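PDB 6CCG: methyl-CpG-binding domain protein 3, which binds methylated CpG DNA through its methyl-CpG-binding domain and probably takes part in regulating transcription. Local coordinates for residues K48-L51 with A52-L55. Sequence-based numbering, arbitrary orientation.
Sequences KPQL and ARYL. With nucleotides of chain D.
The carbonyl oxygen of Leu-51 takes two backbone donors. Leu-55 N donates to Leu-51 O at 3.1 Å in the i to i+4 pattern; Tyr-54 N reaches the same oxygen from above the carbonyl plane, an added i to i+3 bond, and such mixing is common towards a helix C-terminus. One turn earlier, Ala-52 N donates to Lys-48 O at 2.8 Å, while Arg-53 N bonds to Pro-49 O and only weakly to Gln-50 O.

The side chain of Arg-53, bent at chi3 (-75°), folds back along the helix, with the rim of one guanidinium face over Gln-50 CA and Pro-49 O; its NH1 lies 3.6 Å from Gln-50 CA. The Tyr-54 ring turns its edge to Gln-50 O, with CD1 3.7 Å from that oxygen, and meets Phe-45 edge-to-face. On the buried side, Leu-51 CD1 and Leu-55 CD1 touch at 4.2 Å, and both leucines pack on Trp-17.

At the N-terminal end, Lys-48 CB lies 3.6 Å from OP2 and Pro-49 CD 3.7 Å from O5' of DG5 of chain D, both non-bonded packing; Lys-48 NZ instead hydrogen-bonds Leu-61 O and Phe-64 O. The first turn of helix 48-55 packs against the DNA backbone while Leu-51 and Leu-55 face the protein interior, in keeping with the alpha/beta methyl-CpG-binding domain fold.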
ATOM      1  N   LYS A  48       2.926  -2.881  -6.540  1.00 33.34           N
ATOM      2  CA  LYS A  48       3.868  -3.776  -5.915  1.00 35.07           C
ATOM      3  C   LYS A  48       5.236  -3.755  -6.614  1.00 35.21           C
ATOM      4  O   LYS A  48       6.283  -3.751  -5.912  1.00 35.05           O
ATOM      5  CB  LYS A  48       3.321  -5.191  -5.830  1.00 36.15           C
ATOM      6  CG  LYS A  48       4.179  -6.062  -4.900  1.00 39.40           C
ATOM      7  CD  LYS A  48       3.617  -7.437  -4.699  1.00 41.04           C
ATOM      8  CE  LYS A  48       4.541  -8.262  -3.864  1.00 44.31           C
ATOM      9  NZ  LYS A  48       4.107  -9.664  -3.909  1.00 46.92           N
ATOM     10  N   PRO A  49       5.270  -3.744  -7.974  1.00 35.42           N
ATOM     11  CA  PRO A  49       6.643  -3.700  -8.566  1.00 37.12           C
ATOM     12  C   PRO A  49       7.396  -2.464  -8.152  1.00 37.58           C
ATOM     13  O   PRO A  49       8.591  -2.558  -7.797  1.00 39.10           O
ATOM     14  CB  PRO A  49       6.378  -3.687 -10.066  1.00 38.23           C
ATOM     15  CG  PRO A  49       5.054  -4.358 -10.216  1.00 37.63           C
ATOM     16  CD  PRO A  49       4.248  -3.954  -9.014  1.00 35.59           C
ATOM     17  N   GLN A  50       6.717  -1.317  -8.159  1.00 36.61           N
ATOM     18  CA  GLN A  50       7.315  -0.059  -7.665  1.00 38.46           C
ATOM     19  C   GLN A  50       7.839  -0.188  -6.216  1.00 37.95           C
ATOM     20  O   GLN A  50       8.976   0.153  -5.947  1.00 39.66           O
ATOM     21  CB  GLN A  50       6.314   1.074  -7.758  1.00 37.91           C
ATOM     22  CG  GLN A  50       6.903   2.449  -7.560  1.00 40.51           C
ATOM     23  CD  GLN A  50       5.868   3.533  -7.444  1.00 42.49           C
ATOM     24  OE1 GLN A  50       4.673   3.255  -7.156  1.00 39.84           O
ATOM     25  NE2 GLN A  50       6.311   4.817  -7.655  1.00 41.96           N
ATOM     26  N   LEU A  51       6.979  -0.690  -5.312  1.00 35.88           N
ATOM     27  CA  LEU A  51       7.354  -0.965  -3.912  1.00 36.08           C
ATOM     28  C   LEU A  51       8.545  -1.923  -3.769  1.00 36.02           C
ATOM     29  O   LEU A  51       9.383  -1.739  -2.886  1.00 36.02           O
ATOM     30  CB  LEU A  51       6.170  -1.575  -3.157  1.00 36.09           C
ATOM     31  CG  LEU A  51       6.134  -1.568  -1.643  1.00 36.59           C
ATOM     32  CD1 LEU A  51       6.359  -0.163  -1.092  1.00 37.85           C
ATOM     33  CD2 LEU A  51       4.754  -2.104  -1.173  1.00 35.69           C
ATOM     34  N   ALA A  52       8.579  -2.959  -4.612  1.00 34.53           N
ATOM     35  CA  ALA A  52       9.567  -3.980  -4.524  1.00 37.39           C
ATOM     36  C   ALA A  52      11.005  -3.437  -4.877  1.00 38.49           C
ATOM     37  O   ALA A  52      12.013  -3.937  -4.353  1.00 38.05           O
ATOM     38  CB  ALA A  52       9.189  -5.161  -5.398  1.00 37.97           C
ATOM     39  N   ARG A  53      11.075  -2.396  -5.693  1.00 38.41           N
ATOM     40  CA  ARG A  53      12.385  -1.708  -5.957  1.00 42.70           C
ATOM     41  C   ARG A  53      13.003  -1.015  -4.700  1.00 44.26           C
ATOM     42  O   ARG A  53      14.208  -0.836  -4.632  1.00 46.70           O
ATOM     43  CB  ARG A  53      12.218  -0.705  -7.122  1.00 43.18           C
ATOM     44  CG  ARG A  53      11.998  -1.394  -8.478  1.00 43.42           C
ATOM     45  CD  ARG A  53      12.230  -0.452  -9.635  1.00 45.40           C
ATOM     46  NE  ARG A  53      11.135   0.481  -9.809  1.00 46.95           N
ATOM     47  CZ  ARG A  53       9.981   0.200 -10.435  1.00 45.98           C
ATOM     48  NH1 ARG A  53       9.043   1.149 -10.551  1.00 47.64           N
ATOM     49  NH2 ARG A  53       9.747  -1.028 -10.950  1.00 46.62           N
ATOM     50  N   TYR A  54      12.171  -0.650  -3.718  1.00 44.45           N
ATOM     51  CA  TYR A  54      12.651  -0.050  -2.433  1.00 46.70           C
ATOM     52  C   TYR A  54      12.850  -1.087  -1.317  1.00 48.83           C
ATOM     53  O   TYR A  54      13.888  -1.082  -0.634  1.00 48.92           O
ATOM     54  CB  TYR A  54      11.715   1.104  -1.981  1.00 45.10           C
ATOM     55  CG  TYR A  54      11.879   2.285  -2.879  1.00 46.07           C
ATOM     56  CD1 TYR A  54      11.403   2.245  -4.191  1.00 47.54           C
ATOM     57  CD2 TYR A  54      12.586   3.438  -2.462  1.00 47.86           C
ATOM     58  CE1 TYR A  54      11.600   3.322  -5.074  1.00 49.15           C
ATOM     59  CE2 TYR A  54      12.786   4.513  -3.325  1.00 50.18           C
ATOM     60  CZ  TYR A  54      12.273   4.448  -4.641  1.00 51.36           C
ATOM     61  OH  TYR A  54      12.437   5.492  -5.544  1.00 56.32           O
ATOM     62  N   LEU A  55      11.890  -1.993  -1.167  1.00 47.71           N
ATOM     63  CA  LEU A  55      11.896  -2.949  -0.051  1.00 48.96           C
ATOM     64  C   LEU A  55      12.301  -4.372  -0.390  1.00 50.64           C
ATOM     65  O   LEU A  55      12.620  -5.146   0.527  1.00 55.13           O
ATOM     66  CB  LEU A  55      10.489  -2.973   0.573  1.00 47.34           C
ATOM     67  CG  LEU A  55      10.111  -1.761   1.394  1.00 46.06           C
ATOM     68  CD1 LEU A  55       8.687  -1.933   1.891  1.00 43.59           C
ATOM     69  CD2 LEU A  55      11.089  -1.575   2.575  1.00 47.76           C
TER
ATOM     70  P    DG D   5       1.070  -6.176  -9.931  1.00 40.02           P
ATOM     71  OP1  DG D   5       2.075  -7.149 -10.444  1.00 39.46           O
ATOM     72  OP2  DG D   5       1.050  -5.739  -8.511  1.00 38.53           O
ATOM     73  O5'  DG D   5       1.195  -4.861 -10.823  1.00 36.82           O
ATOM     74  C5'  DG D   5       1.408  -4.993 -12.228  1.00 37.44           C
ATOM     75  C4'  DG D   5       1.216  -3.668 -12.928  1.00 37.32           C
ATOM     76  O4'  DG D   5      -0.178  -3.309 -12.938  1.00 36.23           O
ATOM     77  C3'  DG D   5       1.954  -2.468 -12.304  1.00 37.71           C
ATOM     78  O3'  DG D   5       3.135  -2.232 -13.097  1.00 37.54           O
ATOM     79  C2'  DG D   5       0.882  -1.371 -12.250  1.00 36.92           C
ATOM     80  C1'  DG D   5      -0.226  -1.930 -13.128  1.00 35.38           C
ATOM     81  N9   DG D   5      -1.595  -1.476 -12.850  1.00 35.34           N
ATOM     82  C8   DG D   5      -2.200  -1.323 -11.623  1.00 33.42           C
ATOM     83  N7   DG D   5      -3.429  -0.886 -11.711  1.00 33.78           N
ATOM     84  C5   DG D   5      -3.638  -0.723 -13.074  1.00 33.53           C
ATOM     85  C6   DG D   5      -4.786  -0.256 -13.785  1.00 32.69           C
ATOM     86  O6   DG D   5      -5.871   0.096 -13.336  1.00 32.93           O
ATOM     87  N1   DG D   5      -4.574  -0.258 -15.161  1.00 32.62           N
ATOM     88  C2   DG D   5      -3.411  -0.658 -15.780  1.00 33.90           C
ATOM     89  N2   DG D   5      -3.399  -0.599 -17.123  1.00 34.28           N
ATOM     90  N3   DG D   5      -2.329  -1.067 -15.129  1.00 32.85           N
ATOM     91  C4   DG D   5      -2.518  -1.085 -13.790  1.00 32.59           C
TER